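PDB 4BZP: bifunctional enzyme cysn/cysc from Mycobacterium tuberculosis, which phosphorylates adenosine 5'-phosphosulfate at its 3'-hydroxyl with ATP, as the APS kinase domain of the sulfate-activating complex. Local coordinates for residues A[20-29]-A[161-169]. Residues are numbered along the deposited sequence; the frame is centred on the assembly and turned at random. Where two conformers were deposited one is given.
With ADP (adenosine-5'-diphosphate), chain C; EDO (1,2-ethanediol), chain D.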
loop_
_atom_site.group_PDB
_atom_site.type_symbol
_atom_site.label_atom_id
_atom_site.label_comp_id
_atom_site.label_asym_id
_atom_site.label_seq_id
_atom_site.Cartn_x
_atom_site.Cartn_y
_atom_site.Cartn_z
ATOM N N SER A 20 -15.006 -4.384 -14.835
ATOM C CA SER A 20 -16.376 -4.906 -14.631
ATOM C C SER A 20 -16.311 -6.238 -13.921
ATOM O O SER A 20 -17.063 -6.478 -12.981
ATOM C CB SER A 20 -17.076 -5.124 -15.947
ATOM O OG SER A 20 -17.250 -3.940 -16.711
ATOM N N VAL A 21 -15.424 -7.138 -14.348
ATOM C CA VAL A 21 -15.279 -8.411 -13.691
ATOM C C VAL A 21 -14.754 -8.273 -12.282
ATOM O O VAL A 21 -15.260 -8.857 -11.335
ATOM C CB VAL A 21 -14.442 -9.410 -14.524
ATOM C CG1 VAL A 21 -14.246 -10.711 -13.764
ATOM C CG2 VAL A 21 -15.112 -9.682 -15.875
ATOM N N ALA A 22 -13.721 -7.473 -12.086
ATOM C CA ALA A 22 -13.132 -7.286 -10.771
ATOM C C ALA A 22 -14.162 -6.797 -9.774
ATOM O O ALA A 22 -14.222 -7.301 -8.667
ATOM C CB ALA A 22 -11.940 -6.289 -10.876
ATOM N N MET A 23 -14.937 -5.793 -10.170
ATOM C CA MET A 23 -15.929 -5.193 -9.270
ATOM C C MET A 23 -17.004 -6.203 -8.890
ATOM O O MET A 23 -17.453 -6.198 -7.760
ATOM C CB MET A 23 -16.552 -3.937 -9.886
ATOM C CG MET A 23 -15.540 -2.808 -10.089
ATOM S SD MET A 23 -15.001 -2.103 -8.532
ATOM C CE MET A 23 -16.392 -1.180 -7.902
ATOM N N LEU A 24 -17.433 -7.034 -9.843
ATOM C CA LEU A 24 -18.476 -7.997 -9.550
ATOM C C LEU A 24 -17.944 -9.126 -8.696
ATOM O O LEU A 24 -18.607 -9.600 -7.775
ATOM C CB LEU A 24 -19.128 -8.523 -10.821
ATOM C CG LEU A 24 -20.293 -9.501 -10.542
ATOM C CD1 LEU A 24 -21.343 -8.959 -9.598
ATOM C CD2 LEU A 24 -20.946 -9.838 -11.857
ATOM N N VAL A 25 -16.722 -9.572 -8.927
ATOM C CA VAL A 25 -16.100 -10.538 -8.036
ATOM C C VAL A 25 -15.995 -9.963 -6.629
ATOM O O VAL A 25 -16.321 -10.650 -5.660
ATOM C CB VAL A 25 -14.700 -10.976 -8.531
ATOM C CG1 VAL A 25 -13.966 -11.812 -7.502
ATOM C CG2 VAL A 25 -14.775 -11.727 -9.836
ATOM N N GLU A 26 -15.596 -8.715 -6.515
ATOM C CA GLU A 26 -15.522 -8.100 -5.181
ATOM C C GLU A 26 -16.880 -8.165 -4.506
ATOM O O GLU A 26 -16.931 -8.542 -3.334
ATOM C CB GLU A 26 -15.043 -6.659 -5.327
ATOM C CG GLU A 26 -14.819 -5.956 -3.971
ATOM C CD GLU A 26 -14.573 -4.454 -4.071
ATOM O OE1 GLU A 26 -15.246 -3.740 -4.862
ATOM O OE2 GLU A 26 -13.586 -3.990 -3.460
ATOM N N ARG A 27 -17.940 -7.780 -5.199
ATOM C CA ARG A 27 -19.282 -7.794 -4.600
ATOM C C ARG A 27 -19.670 -9.199 -4.208
ATOM O O ARG A 27 -20.220 -9.410 -3.097
ATOM C CB ARG A 27 -20.302 -7.176 -5.550
ATOM C CG ARG A 27 -20.121 -5.671 -5.738
ATOM C CD ARG A 27 -21.239 -4.901 -6.427
ATOM N NE ARG A 27 -21.347 -5.268 -7.834
ATOM C CZ ARG A 27 -20.658 -4.682 -8.814
ATOM N NH1 ARG A 27 -19.814 -3.702 -8.532
ATOM N NH2 ARG A 27 -20.804 -5.084 -10.036
ATOM N N LYS A 28 -19.469 -10.163 -5.105
ATOM C CA LYS A 28 -19.852 -11.559 -4.805
ATOM C C LYS A 28 -19.152 -12.057 -3.565
ATOM O O LYS A 28 -19.762 -12.742 -2.719
ATOM C CB LYS A 28 -19.573 -12.495 -5.981
ATOM C CG LYS A 28 -20.543 -12.381 -7.149
ATOM C CD LYS A 28 -20.113 -13.295 -8.252
ATOM C CE LYS A 28 -20.956 -13.223 -9.503
ATOM N NZ LYS A 28 -22.317 -13.788 -9.204
ATOM N N LEU A 29 -17.879 -11.739 -3.395
ATOM C CA LEU A 29 -17.098 -12.178 -2.235
ATOM C C LEU A 29 -17.494 -11.432 -0.970
ATOM O O LEU A 29 -17.634 -12.053 0.101
ATOM C CB LEU A 29 -15.580 -12.013 -2.551
ATOM C CG LEU A 29 -14.967 -12.935 -3.595
ATOM C CD1 LEU A 29 -13.502 -12.610 -3.916
ATOM C CD2 LEU A 29 -15.060 -14.415 -3.218
ATOM N N ILE A 161 -20.645 -10.848 -17.778
ATOM C CA ILE A 161 -19.802 -10.398 -16.664
ATOM C C ILE A 161 -20.007 -11.282 -15.455
ATOM O O ILE A 161 -19.089 -11.699 -14.769
ATOM C CB ILE A 161 -20.062 -8.929 -16.339
ATOM C CG1 ILE A 161 -19.662 -8.078 -17.525
ATOM C CG2 ILE A 161 -19.349 -8.500 -15.098
ATOM C CD1 ILE A 161 -20.310 -6.732 -17.548
ATOM N N ASP A 162 -21.269 -11.632 -15.175
ATOM C CA ASP A 162 -21.596 -12.545 -14.083
ATOM C C ASP A 162 -20.925 -13.946 -14.237
ATOM O O ASP A 162 -20.387 -14.469 -13.280
ATOM C CB ASP A 162 -23.110 -12.696 -13.932
ATOM C CG ASP A 162 -23.481 -13.503 -12.713
ATOM O OD1 ASP A 162 -23.370 -12.923 -11.612
ATOM O OD2 ASP A 162 -23.871 -14.690 -12.865
ATOM N N GLU A 163 -20.986 -14.466 -15.436
ATOM C CA GLU A 163 -20.381 -15.770 -15.734
ATOM C C GLU A 163 -18.891 -15.703 -15.560
ATOM O O GLU A 163 -18.265 -16.594 -14.987
ATOM C CB GLU A 163 -20.766 -16.244 -17.124
ATOM C CG GLU A 163 -22.256 -16.660 -17.179
ATOM C CD GLU A 163 -22.840 -16.712 -18.555
ATOM O OE1 GLU A 163 -22.253 -16.304 -19.585
ATOM O OE2 GLU A 163 -24.027 -17.191 -18.596
ATOM N N GLN A 164 -18.284 -14.635 -16.083
ATOM C CA GLN A 164 -16.824 -14.456 -15.951
ATOM C C GLN A 164 -16.395 -14.295 -14.496
ATOM O O GLN A 164 -15.393 -14.821 -14.073
ATOM C CB GLN A 164 -16.390 -13.232 -16.732
ATOM C CG GLN A 164 -16.531 -13.399 -18.215
ATOM C CD GLN A 164 -15.961 -12.223 -18.992
ATOM O OE1 GLN A 164 -15.226 -11.353 -18.460
ATOM N NE2 GLN A 164 -16.299 -12.178 -20.252
ATOM N N ALA A 165 -17.165 -13.556 -13.723
ATOM C CA ALA A 165 -16.893 -13.370 -12.295
ATOM C C ALA A 165 -16.923 -14.720 -11.586
ATOM O O ALA A 165 -16.053 -14.988 -10.737
ATOM C CB ALA A 165 -17.885 -12.405 -11.654
ATOM N N GLN A 166 -17.933 -15.555 -11.906
ATOM C CA GLN A 166 -17.960 -16.862 -11.304
ATOM C C GLN A 166 -16.777 -17.724 -11.727
ATOM O O GLN A 166 -16.238 -18.495 -10.921
ATOM C CB GLN A 166 -19.295 -17.518 -11.614
ATOM C CG GLN A 166 -19.438 -18.866 -10.889
ATOM C CD GLN A 166 -19.430 -18.712 -9.380
ATOM O OE1 GLN A 166 -20.145 -17.865 -8.826
ATOM N NE2 GLN A 166 -18.560 -19.442 -8.702
ATOM N N GLU A 167 -16.299 -17.574 -12.962
ATOM C CA GLU A 167 -15.114 -18.313 -13.377
ATOM C C GLU A 167 -13.896 -17.926 -12.554
ATOM O O GLU A 167 -13.056 -18.771 -12.238
ATOM C CB GLU A 167 -14.790 -18.109 -14.827
ATOM C CG GLU A 167 -15.749 -18.708 -15.806
ATOM C CD GLU A 167 -15.181 -18.528 -17.177
ATOM O OE1 GLU A 167 -14.119 -19.127 -17.441
ATOM O OE2 GLU A 167 -15.763 -17.739 -17.940
ATOM N N VAL A 168 -13.763 -16.633 -12.238
ATOM C CA VAL A 168 -12.641 -16.173 -11.391
ATOM C C VAL A 168 -12.763 -16.790 -10.002
ATOM O O VAL A 168 -11.757 -17.276 -9.486
ATOM C CB VAL A 168 -12.593 -14.624 -11.308
ATOM C CG1 VAL A 168 -11.531 -14.163 -10.296
ATOM C CG2 VAL A 168 -12.277 -14.040 -12.706
ATOM N N ILE A 169 -13.977 -16.784 -9.434
ATOM C CA ILE A 169 -14.164 -17.373 -8.099
ATOM C C ILE A 169 -13.872 -18.870 -8.139
ATOM O O ILE A 169 -13.182 -19.373 -7.261
ATOM C CB ILE A 169 -15.563 -17.023 -7.620
ATOM C CG1 ILE A 169 -15.611 -15.534 -7.299
ATOM C CG2 ILE A 169 -15.933 -17.848 -6.384
ATOM C CD1 ILE A 169 -16.967 -15.007 -7.005
HETATM P PB ADP C . -11.656 -2.467 -18.697
HETATM O O1B ADP C . -11.146 -1.154 -19.377
HETATM O O2B ADP C . -10.884 -3.678 -19.111
HETATM O O3B ADP C . -11.848 -2.286 -17.229
HETATM P PA ADP C . -14.581 -2.512 -18.720
HETATM O O1A ADP C . -14.800 -1.080 -18.450
HETATM O O2A ADP C . -14.770 -3.465 -17.578
HETATM O O3A ADP C . -13.127 -2.695 -19.326
HETATM O "O5'" ADP C . -15.467 -3.085 -19.939
HETATM C "C5'" ADP C . -15.856 -2.228 -20.986
HETATM C "C4'" ADP C . -17.387 -2.290 -21.049
HETATM O "O4'" ADP C . -17.743 -3.467 -21.748
HETATM C "C3'" ADP C . -18.180 -2.268 -19.733
HETATM O "O3'" ADP C . -18.836 -1.027 -19.614
HETATM C "C2'" ADP C . -19.244 -3.282 -19.948
HETATM O "O2'" ADP C . -20.493 -2.557 -20.129
HETATM C "C1'" ADP C . -18.922 -4.025 -21.206
HETATM N N9 ADP C . -18.610 -5.437 -20.930
HETATM C C8 ADP C . -17.460 -5.870 -20.334
HETATM N N7 ADP C . -17.420 -7.208 -20.201
HETATM C C5 ADP C . -18.590 -7.641 -20.774
HETATM C C6 ADP C . -19.162 -8.955 -20.928
HETATM N N6 ADP C . -18.519 -10.072 -20.531
HETATM N N1 ADP C . -20.381 -8.968 -21.525
HETATM C C2 ADP C . -21.007 -7.865 -21.921
HETATM N N3 ADP C . -20.558 -6.591 -21.783
HETATM C C4 ADP C . -19.364 -6.481 -21.164
HETATM C C1 EDO D . -26.841 -15.505 -8.972
HETATM O O1 EDO D . -25.962 -15.455 -7.854
HETATM C C2 EDO D . -26.215 -14.650 -10.050
HETATM O O2 EDO D . -25.044 -15.367 -10.520
#
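Ala-165 meets Val-25 where the two helices come closest: its CB lies 3.7 Å from Val-25 CG2, and that Val-25 methyl also rests on the carbonyl oxygen of Ala-165. Around this small residue the side chains of helix 18-31 close in. Leu-24 brings CG over the Ala-165 methyl and sends CD2 to the backbone of Asp-162, 3.6 Å from its CA. Val-21 straddles the next turn: CG1, anti to the backbone N, meets Val-168 CG2 at 4.0 Å, whereas CG2 lies against Gln-164 CB, the two side chains crossing at about a right angle. At the far end Ile-169 CD1 lies against CB and CD of Lys-28. The Lys-28 chain runs on extended past the Ala-165 methyl, then bends at its last torsion (chi4 -69°) to set NZ 2.8 Å from Asp-162 OD1. This salt bridge uses the syn side of the carboxylate, with the ammonium 32° out of its plane; the other oxygen, OD2, accepts a hydrogen bond from an ethanediol, probably from the crystallisation liquor. The axes of 20-29 and 161-169 cross at -65° and approach to 8.7 Å. Helix 18-31 begins within the end of the P-loop (Walker A) of this P-loop kinase fold, and the C-terminal helix 161-173 packs beside it. Their N-terminal ends converge on ADP. Ser-20 grips the alpha-phosphate oxygen O2A twice, through its backbone N and through OG at 2.7 Å, while Ile-161 lays CG1 against the adenine, 3.4 Å from C5, and touches Ser-20 CB with CD1. Behind the contact, Val-25 touches Leu-81 and Val-21 Phe-10 of the central parallel sheet; Val-168 touches Leu-153 and Gln-164 Leu-155 on its edge strand.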